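Local coordinates for putative MCP-type signal transduction protein (Campylobacter jejuni subsp. jejuni serotype O:2, PDB 4WY9) that serves as a chemoreceptor in chemotaxis, its periplasmic tandem-PAS sensory domain probably recognising ligands indirectly, at residues K39-T44 with G181-T186; F78-L83 with A165-I170; K229-I234 with E242-I247; S190-Y195 with M218-N223. All coordinates share one frame; numbering follows the deposited sequence. Where two conformers were deposited one is given.

Overall arrangement
Contacts 1 and 2 share one PAS-like sheet, which contains strands 78-83, 163-173 and 179-188, and their centres lie about 7 Å apart; strand 179-188 meets helix 8-51 in contact 1 and lies between the two strands of contact 2. Contacts 3 and 4 lie further along the chain and meet where Met218 reaches 229-234, their centres about 17 Å apart. Contact 4 pairs the helix that follows strand 179-188 with the edge of the second sheet. Contacts 1 and 2 are buried, one purely aliphatic and one polar; contact 3 packs a tyrosine against a buried leucine and the aliphatic chain of a partly exposed lysine, and contact 4 is small, mostly buried and aliphatic.

Contact 1: K39-T44 with G181-T186; sequences KSISGT and GVIGMT
Ile41 and Ile183 both carry CG1 anti to the backbone N (chi1 178° and -177°), and these CG1 branches meet across the gap between helix and strand. CG2 of Ile41 lies 3.8 Å from CG1 of Ile183, and the two CD1 methyls, Ile41 CD1 and Ile183 CD1, are 3.9 Å apart; the two side chains meet at a slant. The other branch of Ile183 serves a different neighbour: its CG2 methyl sits 3.6 Å from CB of Ser42, one residue further along the helix. Ile183 thus lies against two consecutive helix residues, one with each branch. The hydroxyl of Ser42 takes no part in this and stays near the helix backbone, with OG 3.0 Å from Lys39 O. No hydrogen bond crosses the contact, which is held by aliphatic packing alone. Helix 8-51 here lies on one face of the PAS-like sheet. Ile41 also touches Ile65 and Phe70 of helix 59-70, while Ile183 touches Leu81 of strand 78-83 and Ile172 of strand 163-173, the two strands that border 179-188 through backbone bonds.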
loop_
_atom_site.group_PDB
_atom_site.type_symbol
_atom_site.label_atom_id
_atom_site.label_comp_id
_atom_site.label_asym_id
_atom_site.label_seq_id
_atom_site.Cartn_x
_atom_site.Cartn_y
_atom_site.Cartn_z
ATOM N N LYS A 39 -6.513 -10.988 -6.296
ATOM C CA LYS A 39 -7.255 -12.223 -6.022
ATOM C C LYS A 39 -7.630 -12.938 -7.299
ATOM O O LYS A 39 -7.582 -14.163 -7.375
ATOM C CB LYS A 39 -8.527 -11.951 -5.198
ATOM C CG LYS A 39 -8.284 -11.707 -3.728
ATOM C CD LYS A 39 -9.612 -11.407 -3.026
ATOM C CE LYS A 39 -9.451 -11.456 -1.542
ATOM N NZ LYS A 39 -9.208 -12.841 -0.998
ATOM N N SER A 40 -7.991 -12.171 -8.315
ATOM C CA SER A 40 -8.377 -12.769 -9.603
ATOM C C SER A 40 -7.183 -13.547 -10.151
ATOM O O SER A 40 -7.310 -14.733 -10.515
ATOM C CB SER A 40 -8.832 -11.685 -10.592
ATOM O OG SER A 40 -9.154 -12.251 -11.852
ATOM N N ILE A 41 -6.030 -12.915 -10.217
ATOM C CA ILE A 41 -4.861 -13.530 -10.842
ATOM C C ILE A 41 -4.350 -14.686 -9.978
ATOM O O ILE A 41 -3.955 -15.727 -10.491
ATOM C CB ILE A 41 -3.750 -12.527 -11.176
ATOM C CG1 ILE A 41 -2.549 -13.233 -11.780
ATOM C CG2 ILE A 41 -3.352 -11.758 -10.005
ATOM C CD1 ILE A 41 -1.722 -12.360 -12.662
ATOM N N SER A 42 -4.379 -14.542 -8.647
ATOM C CA SER A 42 -3.948 -15.630 -7.791
ATOM C C SER A 42 -4.855 -16.857 -8.009
ATOM O O SER A 42 -4.389 -17.989 -8.025
ATOM C CB SER A 42 -3.891 -15.236 -6.314
ATOM O OG SER A 42 -5.178 -14.993 -5.788
ATOM N N GLY A 43 -6.153 -16.632 -8.183
ATOM C CA GLY A 43 -7.052 -17.736 -8.428
ATOM C C GLY A 43 -6.721 -18.456 -9.718
ATOM O O GLY A 43 -6.655 -19.703 -9.779
ATOM N N THR A 44 -6.505 -17.689 -10.766
ATOM C CA THR A 44 -6.209 -18.256 -12.074
ATOM C C THR A 44 -4.868 -18.983 -12.060
ATOM O O THR A 44 -4.748 -20.093 -12.627
ATOM C CB THR A 44 -6.236 -17.152 -13.159
ATOM O OG1 THR A 44 -7.559 -16.568 -13.192
ATOM C CG2 THR A 44 -5.897 -17.696 -14.500
ATOM N N GLY A 181 4.764 -20.018 -5.125
ATOM C CA GLY A 181 5.102 -18.695 -5.545
ATOM C C GLY A 181 4.227 -17.644 -4.911
ATOM O O GLY A 181 3.353 -17.957 -4.086
ATOM N N VAL A 182 4.427 -16.398 -5.314
ATOM C CA VAL A 182 3.706 -15.252 -4.771
ATOM C C VAL A 182 3.374 -14.320 -5.915
ATOM O O VAL A 182 4.272 -13.971 -6.695
ATOM C CB VAL A 182 4.526 -14.495 -3.715
ATOM C CG1 VAL A 182 3.742 -13.253 -3.232
ATOM C CG2 VAL A 182 4.899 -15.386 -2.547
ATOM N N ILE A 183 2.116 -13.921 -6.034
ATOM C CA ILE A 183 1.724 -12.881 -6.983
ATOM C C ILE A 183 1.375 -11.636 -6.169
ATOM O O ILE A 183 0.573 -11.702 -5.224
ATOM C CB ILE A 183 0.564 -13.337 -7.905
ATOM C CG1 ILE A 183 0.215 -12.286 -8.947
ATOM C CG2 ILE A 183 -0.678 -13.745 -7.092
ATOM C CD1 ILE A 183 1.188 -12.156 -10.058
ATOM N N GLY A 184 1.997 -10.518 -6.479
ATOM C CA GLY A 184 1.773 -9.319 -5.721
ATOM C C GLY A 184 1.798 -8.055 -6.534
ATOM O O GLY A 184 2.117 -8.061 -7.731
ATOM N N MET A 185 1.478 -6.960 -5.861
ATOM C CA MET A 185 1.410 -5.653 -6.446
ATOM C C MET A 185 2.026 -4.605 -5.523
ATOM O O MET A 185 1.948 -4.761 -4.293
ATOM C CB MET A 185 -0.033 -5.239 -6.724
ATOM C CG MET A 185 -0.805 -6.205 -7.564
ATOM S SD MET A 185 -2.541 -5.849 -7.301
ATOM C CE MET A 185 -3.334 -6.923 -8.408
ATOM N N THR A 186 2.560 -3.554 -6.111
ATOM C CA THR A 186 3.115 -2.433 -5.384
ATOM C C THR A 186 2.359 -1.178 -5.711
ATOM O O THR A 186 2.240 -0.835 -6.884
ATOM C CB THR A 186 4.614 -2.208 -5.694
ATOM O OG1 THR A 186 5.336 -3.408 -5.503
ATOM C CG2 THR A 186 5.182 -1.125 -4.834
#

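Contact 2: F78-L83 with A165-I170; sequences FTYLYL and AVNVAI
Tyr80 and Asn167 meet across the central strand of the PAS-like sheet in the module assigned to the first PDC sensor family, of the Cache clan. Their strands, 78-83 and 165-170, are not neighbours: strand 179-188 runs between them, antiparallel to each, and their axes stay 9.2 Å apart, with N-to-C directions 41° from parallel. The tyrosine side chain, met by Asn167, bridges that distance. Its chi1 of 46° places CG between the backbone N and the carbonyl carbon, and the ring then extends over the intervening strand toward 165-170. There the phenol donates to the asparagine, Tyr80 OH to Asn167 OD1 at 2.9 Å. The donor stands 31° from the carbonyl plane, and OD1 lies near the plane of the ring, at its edge. The side chains cross at about a right angle. The phenol oxygen also rests on aliphatic carbon, with Tyr80 OH 3.5 Å from Asn167 CB; Ala169 CB is a more distant neighbour. Asn167 OD1 receives a second hydrogen bond from Thr186 OG1 of the central strand, so a single buried carbonyl oxygen gathers hydroxyls from both of the other strands. This satisfies the polar atom and should limit rotation of the amide. Leu131 touches both Tyr80 and Asn167, and Thr186 packs on Tyr80 and Ala165. On the side of strand 163-173 turned to helix 8-51, Val168 and Ile170 touch Asn38, whereas Thr79 and Leu81 of strand 78-83 pack on helix 59-70.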
loop_
_atom_site.group_PDB
_atom_site.type_symbol
_atom_site.label_atom_id
_atom_site.label_comp_id
_atom_site.label_asym_id
_atom_site.label_seq_id
_atom_site.Cartn_x
_atom_site.Cartn_y
_atom_site.Cartn_z
ATOM N N PHE A 78 3.523 -1.492 -9.880
ATOM C CA PHE A 78 4.243 -2.680 -10.270
ATOM C C PHE A 78 3.454 -3.928 -9.946
ATOM O O PHE A 78 2.667 -3.970 -8.993
ATOM C CB PHE A 78 5.606 -2.735 -9.555
ATOM C CG PHE A 78 6.480 -1.544 -9.825
ATOM C CD1 PHE A 78 7.355 -1.525 -10.922
ATOM C CD2 PHE A 78 6.401 -0.386 -9.029
ATOM C CE1 PHE A 78 8.126 -0.419 -11.183
ATOM C CE2 PHE A 78 7.214 0.703 -9.289
ATOM C CZ PHE A 78 8.073 0.684 -10.358
ATOM N N THR A 79 3.717 -4.977 -10.719
ATOM C CA THR A 79 3.118 -6.281 -10.516
ATOM C C THR A 79 4.243 -7.297 -10.581
ATOM O O THR A 79 5.165 -7.144 -11.380
ATOM C CB THR A 79 2.030 -6.572 -11.594
ATOM O OG1 THR A 79 0.886 -5.675 -11.377
ATOM C CG2 THR A 79 1.592 -8.015 -11.570
ATOM N N TYR A 80 4.203 -8.297 -9.724
ATOM C CA TYR A 80 5.267 -9.319 -9.733
ATOM C C TYR A 80 4.770 -10.703 -9.459
ATOM O O TYR A 80 3.870 -10.914 -8.638
ATOM C CB TYR A 80 6.382 -8.961 -8.741
ATOM C CG TYR A 80 5.888 -8.512 -7.385
ATOM C CD1 TYR A 80 5.616 -9.437 -6.365
ATOM C CD2 TYR A 80 5.676 -7.167 -7.112
ATOM C CE1 TYR A 80 5.185 -9.011 -5.140
ATOM C CE2 TYR A 80 5.214 -6.743 -5.874
ATOM C CZ TYR A 80 4.970 -7.672 -4.898
ATOM O OH TYR A 80 4.514 -7.255 -3.640
ATOM N N LEU A 81 5.384 -11.671 -10.143
ATOM C CA LEU A 81 5.228 -13.080 -9.872
ATOM C C LEU A 81 6.573 -13.643 -9.496
ATOM O O LEU A 81 7.498 -13.670 -10.315
ATOM C CB LEU A 81 4.645 -13.842 -11.058
ATOM C CG LEU A 81 4.489 -15.347 -10.816
ATOM C CD1 LEU A 81 3.509 -15.655 -9.709
ATOM C CD2 LEU A 81 4.055 -16.053 -12.087
ATOM N N TYR A 82 6.696 -14.104 -8.254
ATOM C CA TYR A 82 7.896 -14.759 -7.746
ATOM C C TYR A 82 7.595 -16.255 -7.710
ATOM O O TYR A 82 6.620 -16.666 -7.096
ATOM C CB TYR A 82 8.236 -14.202 -6.365
ATOM C CG TYR A 82 9.304 -14.928 -5.581
ATOM C CD1 TYR A 82 10.418 -15.491 -6.189
ATOM C CD2 TYR A 82 9.205 -15.026 -4.204
ATOM C CE1 TYR A 82 11.384 -16.151 -5.442
ATOM C CE2 TYR A 82 10.150 -15.668 -3.457
ATOM C CZ TYR A 82 11.236 -16.244 -4.067
ATOM O OH TYR A 82 12.181 -16.876 -3.292
ATOM N N LEU A 83 8.395 -17.070 -8.392
ATOM C CA LEU A 83 8.259 -18.518 -8.315
ATOM C C LEU A 83 9.471 -19.111 -7.610
ATOM O O LEU A 83 10.606 -18.811 -7.988
ATOM C CB LEU A 83 8.117 -19.135 -9.696
ATOM C CG LEU A 83 6.867 -18.709 -10.485
ATOM C CD1 LEU A 83 6.853 -19.357 -11.845
ATOM C CD2 LEU A 83 5.600 -19.045 -9.765
ATOM N N ALA A 165 6.167 3.042 -0.703
ATOM C CA ALA A 165 5.297 2.026 -1.255
ATOM C C ALA A 165 4.611 1.188 -0.211
ATOM O O ALA A 165 5.054 1.085 0.923
ATOM C CB ALA A 165 6.099 1.121 -2.147
ATOM N N VAL A 166 3.529 0.520 -0.629
ATOM C CA VAL A 166 2.980 -0.583 0.133
ATOM C C VAL A 166 2.746 -1.763 -0.813
ATOM O O VAL A 166 2.405 -1.570 -1.984
ATOM C CB VAL A 166 1.690 -0.205 0.876
ATOM C CG1 VAL A 166 0.568 0.234 -0.101
ATOM C CG2 VAL A 166 1.210 -1.338 1.757
ATOM N N ASN A 167 2.943 -2.966 -0.294
ATOM C CA ASN A 167 2.800 -4.162 -1.083
ATOM C C ASN A 167 1.612 -4.994 -0.658
ATOM O O ASN A 167 1.293 -5.083 0.523
ATOM C CB ASN A 167 4.069 -4.992 -1.022
ATOM C CG ASN A 167 5.195 -4.344 -1.762
ATOM O OD1 ASN A 167 5.345 -4.556 -2.972
ATOM N ND2 ASN A 167 5.941 -3.505 -1.082
ATOM N N VAL A 168 0.992 -5.633 -1.646
ATOM C CA VAL A 168 -0.160 -6.487 -1.480
ATOM C C VAL A 168 0.189 -7.779 -2.190
ATOM O O VAL A 168 0.613 -7.707 -3.343
ATOM C CB VAL A 168 -1.418 -5.865 -2.069
ATOM C CG1 VAL A 168 -2.593 -6.768 -1.955
ATOM C CG2 VAL A 168 -1.730 -4.498 -1.343
ATOM N N ALA A 169 0.045 -8.922 -1.539
ATOM C CA ALA A 169 0.490 -10.182 -2.137
ATOM C C ALA A 169 -0.304 -11.379 -1.675
ATOM O O ALA A 169 -0.865 -11.397 -0.568
ATOM C CB ALA A 169 1.981 -10.389 -1.840
ATOM N N ILE A 170 -0.360 -12.394 -2.536
ATOM C CA ILE A 170 -1.124 -13.615 -2.287
ATOM C C ILE A 170 -0.306 -14.821 -2.746
ATOM O O ILE A 170 0.332 -14.770 -3.812
ATOM C CB ILE A 170 -2.478 -13.580 -3.025
ATOM C CG1 ILE A 170 -3.284 -12.342 -2.628
ATOM C CG2 ILE A 170 -3.294 -14.828 -2.801
ATOM C CD1 ILE A 170 -4.582 -12.198 -3.381
#

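Contact 3: K229-I234 with E242-I247; sequences KNLKDI and ETYKAI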
loop_
_atom_site.group_PDB
_atom_site.type_symbol
_atom_site.label_atom_id
_atom_site.label_comp_id
_atom_site.label_asym_id
_atom_site.label_seq_id
_atom_site.Cartn_x
_atom_site.Cartn_y
_atom_site.Cartn_z
ATOM N N LYS A 229 8.248 7.158 8.893
ATOM C CA LYS A 229 8.476 7.216 10.315
ATOM C C LYS A 229 7.209 6.931 11.089
ATOM O O LYS A 229 6.098 7.027 10.548
ATOM C CB LYS A 229 9.108 8.564 10.713
ATOM C CG LYS A 229 10.458 8.789 10.020
ATOM C CD LYS A 229 11.132 10.082 10.443
ATOM C CE LYS A 229 12.572 10.165 9.895
ATOM N NZ LYS A 229 12.633 9.933 8.430
ATOM N N ASN A 230 7.365 6.602 12.367
ATOM C CA ASN A 230 6.218 6.446 13.236
ATOM C C ASN A 230 5.866 7.766 13.873
ATOM O O ASN A 230 6.700 8.396 14.536
ATOM C CB ASN A 230 6.475 5.375 14.294
ATOM C CG ASN A 230 5.209 4.841 14.889
ATOM O OD1 ASN A 230 4.420 5.596 15.472
ATOM N ND2 ASN A 230 4.914 3.594 14.623
ATOM N N LEU A 231 4.629 8.213 13.670
ATOM C CA LEU A 231 4.187 9.511 14.179
ATOM C C LEU A 231 4.361 9.579 15.688
ATOM O O LEU A 231 4.689 10.632 16.250
ATOM C CB LEU A 231 2.736 9.767 13.754
ATOM C CG LEU A 231 2.125 11.094 14.219
ATOM C CD1 LEU A 231 2.970 12.260 13.779
ATOM C CD2 LEU A 231 0.736 11.192 13.648
ATOM N N LYS A 232 4.188 8.449 16.365
ATOM C CA LYS A 232 4.306 8.434 17.829
ATOM C C LYS A 232 5.732 8.710 18.299
ATOM O O LYS A 232 5.935 9.232 19.380
ATOM C CB LYS A 232 3.784 7.117 18.394
ATOM C CG LYS A 232 2.365 6.823 17.966
ATOM C CD LYS A 232 1.778 5.588 18.625
ATOM C CE LYS A 232 2.461 4.324 18.106
ATOM N NZ LYS A 232 1.574 3.143 18.394
ATOM N N ASP A 233 6.714 8.326 17.490
ATOM C CA ASP A 233 8.107 8.560 17.827
ATOM C C ASP A 233 8.532 10.000 17.630
ATOM O O ASP A 233 9.374 10.526 18.364
ATOM C CB ASP A 233 9.022 7.663 16.996
ATOM C CG ASP A 233 8.861 6.203 17.287
ATOM O OD1 ASP A 233 8.490 5.842 18.422
ATOM O OD2 ASP A 233 9.125 5.394 16.362
ATOM N N ILE A 234 8.023 10.620 16.558
ATOM C CA ILE A 234 8.458 11.957 16.197
ATOM C C ILE A 234 7.624 13.043 16.837
ATOM O O ILE A 234 8.026 14.201 16.859
ATOM C CB ILE A 234 8.546 12.117 14.672
ATOM C CG1 ILE A 234 7.204 11.965 14.043
ATOM C CG2 ILE A 234 9.539 11.079 14.071
ATOM C CD1 ILE A 234 6.633 13.238 13.595
ATOM N N GLU A 242 -4.124 11.273 22.832
ATOM C CA GLU A 242 -5.516 10.880 22.665
ATOM C C GLU A 242 -5.778 10.468 21.212
ATOM O O GLU A 242 -6.501 9.490 20.941
ATOM C CB GLU A 242 -6.463 12.004 23.051
ATOM C CG GLU A 242 -7.900 11.564 23.064
ATOM C CD GLU A 242 -8.858 12.659 23.505
ATOM O OE1 GLU A 242 -8.391 13.819 23.659
ATOM O OE2 GLU A 242 -10.063 12.355 23.655
ATOM N N THR A 243 -5.227 11.226 20.292
ATOM C CA THR A 243 -5.372 10.937 18.862
ATOM C C THR A 243 -4.714 9.608 18.537
ATOM O O THR A 243 -5.270 8.796 17.771
ATOM C CB THR A 243 -4.804 12.082 18.023
ATOM O OG1 THR A 243 -5.538 13.280 18.319
ATOM C CG2 THR A 243 -4.864 11.791 16.567
ATOM N N TYR A 244 -3.519 9.369 19.087
ATOM C CA TYR A 244 -2.823 8.118 18.815
ATOM C C TYR A 244 -3.594 6.905 19.314
ATOM O O TYR A 244 -3.541 5.825 18.710
ATOM C CB TYR A 244 -1.425 8.117 19.448
ATOM C CG TYR A 244 -0.516 9.189 18.969
ATOM C CD1 TYR A 244 -0.747 9.841 17.761
ATOM C CD2 TYR A 244 0.586 9.586 19.717
ATOM C CE1 TYR A 244 0.085 10.816 17.312
ATOM C CE2 TYR A 244 1.422 10.558 19.282
ATOM C CZ TYR A 244 1.165 11.193 18.086
ATOM O OH TYR A 244 1.982 12.187 17.646
ATOM N N LYS A 245 -4.282 7.061 20.440
ATOM C CA LYS A 245 -5.085 5.968 20.964
ATOM C C LYS A 245 -6.201 5.595 19.977
ATOM O O LYS A 245 -6.454 4.415 19.745
ATOM C CB LYS A 245 -5.690 6.322 22.332
ATOM C CG LYS A 245 -4.877 5.869 23.502
ATOM C CD LYS A 245 -5.739 5.346 24.628
ATOM C CE LYS A 245 -6.636 6.431 25.193
ATOM N NZ LYS A 245 -7.254 6.000 26.487
ATOM N N ALA A 246 -6.846 6.598 19.397
ATOM C CA ALA A 246 -7.885 6.345 18.404
ATOM C C ALA A 246 -7.354 5.601 17.197
ATOM O O ALA A 246 -7.978 4.671 16.686
ATOM C CB ALA A 246 -8.546 7.666 17.958
ATOM N N ILE A 247 -6.174 6.024 16.733
ATOM C CA ILE A 247 -5.535 5.350 15.613
ATOM C C ILE A 247 -5.230 3.921 15.960
ATOM O O ILE A 247 -5.533 3.017 15.190
ATOM C CB ILE A 247 -4.265 6.098 15.162
ATOM C CG1 ILE A 247 -4.611 7.463 14.586
ATOM C CG2 ILE A 247 -3.489 5.283 14.152
ATOM C CD1 ILE A 247 -3.430 8.427 14.464
#
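The ring of Tyr244 meets two consecutive residues of the short helix 231-234. Over one face stands CG of Lys232, 4.0 Å from the ring centroid and 22° off the normal, a CH-pi contact displaced toward the rim near CD2, which lies 3.7 Å from Lys232 CG. The two side chains slide past each other in opposite directions. Leu231 approaches obliquely, its CG 3.7 Å from Tyr244 CE1 and 3.6 Å from the phenol oxygen, Tyr244 OH. With CG anti to the backbone N (chi1 180°), the leucine is directed at that end of the ring, and its side chain crosses the tyrosine at about a right angle.

Further out, the start of the helix is fixed by Asn230 at the N-cap. Its OD1 accepts from Lys232 N at 3.0 Å, the donor lying in the carbonyl plane on a lone pair, while ND2 is hydrogen-bonded to Asp215 O. The backbone carbonyl of Asn230 accepts from both Asp233 N and Ile234 N. On the other side, Thr243 and Ile247 settle helix 241-249 on strand 264-274.

The hydroxyl of Tyr244 is hydrogen-bonded to Asn235 O, just past the short helix, so the ring is held at its polar end. With a bend at chi3, the ammonium of Lys232 makes a weak hydrogen bond to Asp215 O. The lysine thus acts amphipathically, methylenes against the ring and charge apart from it.

Contact 4: S190-Y195 with M218-N223; sequences SDIATY and MAIHPN. With ACT (acetate ion), chain B.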
loop_
_atom_site.group_PDB
_atom_site.type_symbol
_atom_site.label_atom_id
_atom_site.label_comp_id
_atom_site.label_asym_id
_atom_site.label_seq_id
_atom_site.Cartn_x
_atom_site.Cartn_y
_atom_site.Cartn_z
ATOM N N SER A 190 2.958 8.066 -4.009
ATOM C CA SER A 190 2.868 9.304 -4.781
ATOM C C SER A 190 1.513 9.420 -5.449
ATOM O O SER A 190 0.994 10.527 -5.648
ATOM C CB SER A 190 3.980 9.395 -5.868
ATOM O OG SER A 190 5.288 9.528 -5.276
ATOM N N ASP A 191 0.939 8.299 -5.858
ATOM C CA ASP A 191 -0.346 8.319 -6.541
ATOM C C ASP A 191 -1.524 8.587 -5.620
ATOM O O ASP A 191 -2.567 9.064 -6.064
ATOM C CB ASP A 191 -0.525 7.002 -7.279
ATOM C CG ASP A 191 0.446 6.864 -8.415
ATOM O OD1 ASP A 191 0.801 7.876 -9.090
ATOM O OD2 ASP A 191 0.868 5.738 -8.627
ATOM N N ILE A 192 -1.354 8.306 -4.337
ATOM C CA ILE A 192 -2.348 8.660 -3.343
ATOM C C ILE A 192 -2.144 10.117 -2.942
ATOM O O ILE A 192 -3.114 10.871 -2.755
ATOM C CB ILE A 192 -2.261 7.750 -2.099
ATOM C CG1 ILE A 192 -2.346 6.276 -2.505
ATOM C CG2 ILE A 192 -3.334 8.108 -1.065
ATOM C CD1 ILE A 192 -3.614 5.954 -3.220
ATOM N N ALA A 193 -0.895 10.530 -2.819
ATOM C CA ALA A 193 -0.561 11.906 -2.479
ATOM C C ALA A 193 -1.130 12.902 -3.499
ATOM O O ALA A 193 -1.434 14.041 -3.158
ATOM C CB ALA A 193 0.933 12.079 -2.344
ATOM N N THR A 194 -1.272 12.477 -4.749
ATOM C CA THR A 194 -1.866 13.304 -5.786
ATOM C C THR A 194 -3.192 13.893 -5.335
ATOM O O THR A 194 -3.477 15.069 -5.628
ATOM C CB THR A 194 -2.061 12.517 -7.104
ATOM O OG1 THR A 194 -0.776 12.254 -7.660
ATOM C CG2 THR A 194 -2.857 13.289 -8.128
ATOM N N TYR A 195 -4.024 13.124 -4.648
ATOM C CA TYR A 195 -5.268 13.694 -4.133
ATOM C C TYR A 195 -5.158 14.098 -2.665
ATOM O O TYR A 195 -5.706 15.129 -2.260
ATOM C CB TYR A 195 -6.475 12.774 -4.367
ATOM C CG TYR A 195 -6.483 11.420 -3.691
ATOM C CD1 TYR A 195 -6.914 11.268 -2.383
ATOM C CD2 TYR A 195 -6.115 10.269 -4.390
ATOM C CE1 TYR A 195 -6.956 10.041 -1.769
ATOM C CE2 TYR A 195 -6.140 9.033 -3.782
ATOM C CZ TYR A 195 -6.595 8.901 -2.494
ATOM O OH TYR A 195 -6.599 7.652 -1.913
ATOM N N MET A 218 3.810 6.288 8.891
ATOM C CA MET A 218 3.254 7.200 7.933
ATOM C C MET A 218 3.584 6.838 6.481
ATOM O O MET A 218 4.728 6.607 6.130
ATOM C CB MET A 218 3.692 8.611 8.239
ATOM C CG MET A 218 3.038 9.136 9.528
ATOM S SD MET A 218 3.587 10.783 9.995
ATOM C CE MET A 218 5.187 10.402 10.689
ATOM N N ALA A 219 2.546 6.796 5.664
ATOM C CA ALA A 219 2.644 6.595 4.225
ATOM C C ALA A 219 2.749 7.922 3.497
ATOM O O ALA A 219 3.454 8.044 2.487
ATOM C CB ALA A 219 1.419 5.856 3.755
ATOM N N ILE A 220 2.030 8.924 3.992
ATOM C CA ILE A 220 1.966 10.241 3.409
ATOM C C ILE A 220 1.932 11.276 4.519
ATOM O O ILE A 220 1.127 11.146 5.450
ATOM C CB ILE A 220 0.747 10.447 2.501
ATOM C CG1 ILE A 220 0.757 9.457 1.322
ATOM C CG2 ILE A 220 0.670 11.862 1.957
ATOM C CD1 ILE A 220 -0.531 9.362 0.597
ATOM N N HIS A 221 2.792 12.294 4.417
ATOM C CA HIS A 221 2.798 13.451 5.296
ATOM C C HIS A 221 3.263 14.615 4.442
ATOM O O HIS A 221 4.152 14.453 3.615
ATOM C CB HIS A 221 3.691 13.218 6.503
ATOM C CG HIS A 221 3.613 14.259 7.576
ATOM N ND1 HIS A 221 4.114 15.537 7.425
ATOM C CD2 HIS A 221 3.052 14.238 8.800
ATOM C CE1 HIS A 221 3.856 16.241 8.502
ATOM N NE2 HIS A 221 3.232 15.452 9.370
ATOM N N PRO A 222 2.735 15.824 4.674
ATOM C CA PRO A 222 3.232 16.991 3.935
ATOM C C PRO A 222 4.740 17.162 4.026
ATOM O O PRO A 222 5.373 17.622 3.082
ATOM C CB PRO A 222 2.476 18.150 4.596
ATOM C CG PRO A 222 1.237 17.558 5.107
ATOM C CD PRO A 222 1.567 16.172 5.519
ATOM N N ASN A 223 5.292 16.854 5.179
ATOM C CA ASN A 223 6.740 16.878 5.367
ATOM C C ASN A 223 7.287 15.548 4.890
ATOM O O ASN A 223 7.180 14.526 5.564
ATOM C CB ASN A 223 7.061 17.139 6.842
ATOM C CG ASN A 223 8.562 17.305 7.083
ATOM O OD1 ASN A 223 9.370 16.926 6.248
ATOM N ND2 ASN A 223 8.908 17.874 8.195
HETATM C C ACT B . 1.713 15.669 12.657
HETATM O O ACT B . 2.739 16.084 12.044
HETATM O OXT ACT B . 1.635 15.897 13.898
HETATM C CH3 ACT B . 0.658 14.894 11.948
#
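Ile220 presses its CD1 methyl against the first turn of helix 190-196, and this methyl makes the whole cross-segment contact. Ile192 CG2 is 3.5 Å from Ile220 CD1, an approach whose tightness is doubtful because Ile192 has alternate positions, and the isoleucines cross at about a right angle. In the conformer described, the chi1 of Ile192, -54°, sets CG2 anti to the backbone N, placing that branch at the methyl. The methyl also sits 3.6 Å from Ala193 N, with Ala193 CB further off at 4.3 Å. Behind this close patch, Ile192 packs on Ile30 of helix 8-51 and Ile220 on Leu197. Ile220 belongs to a classic beta bulge, since it and Ala219 both face Leu211.

The outer side of the helix, by contrast, faces away from the contact toward solvent. His221, next to Ile220, is buried but turned to other partners. Its ND1 accepts from Asn223 N at 2.9 Å, the donor lying 5° out of the ring plane, and the CD of Pro222 stands over one face of the ring. His221 NE2 donates to acetate O at 2.8 Å, with an angle of 169° at the hydrogen.

The acetate probably came from the crystallisation liquor and is also hydrogen-bonded to Ser260 OG and Tyr257 OH. ND1 accepting and NE2 donating is consistent with the tautomer protonated on NE2, while aliphatic packing alone joins the segments.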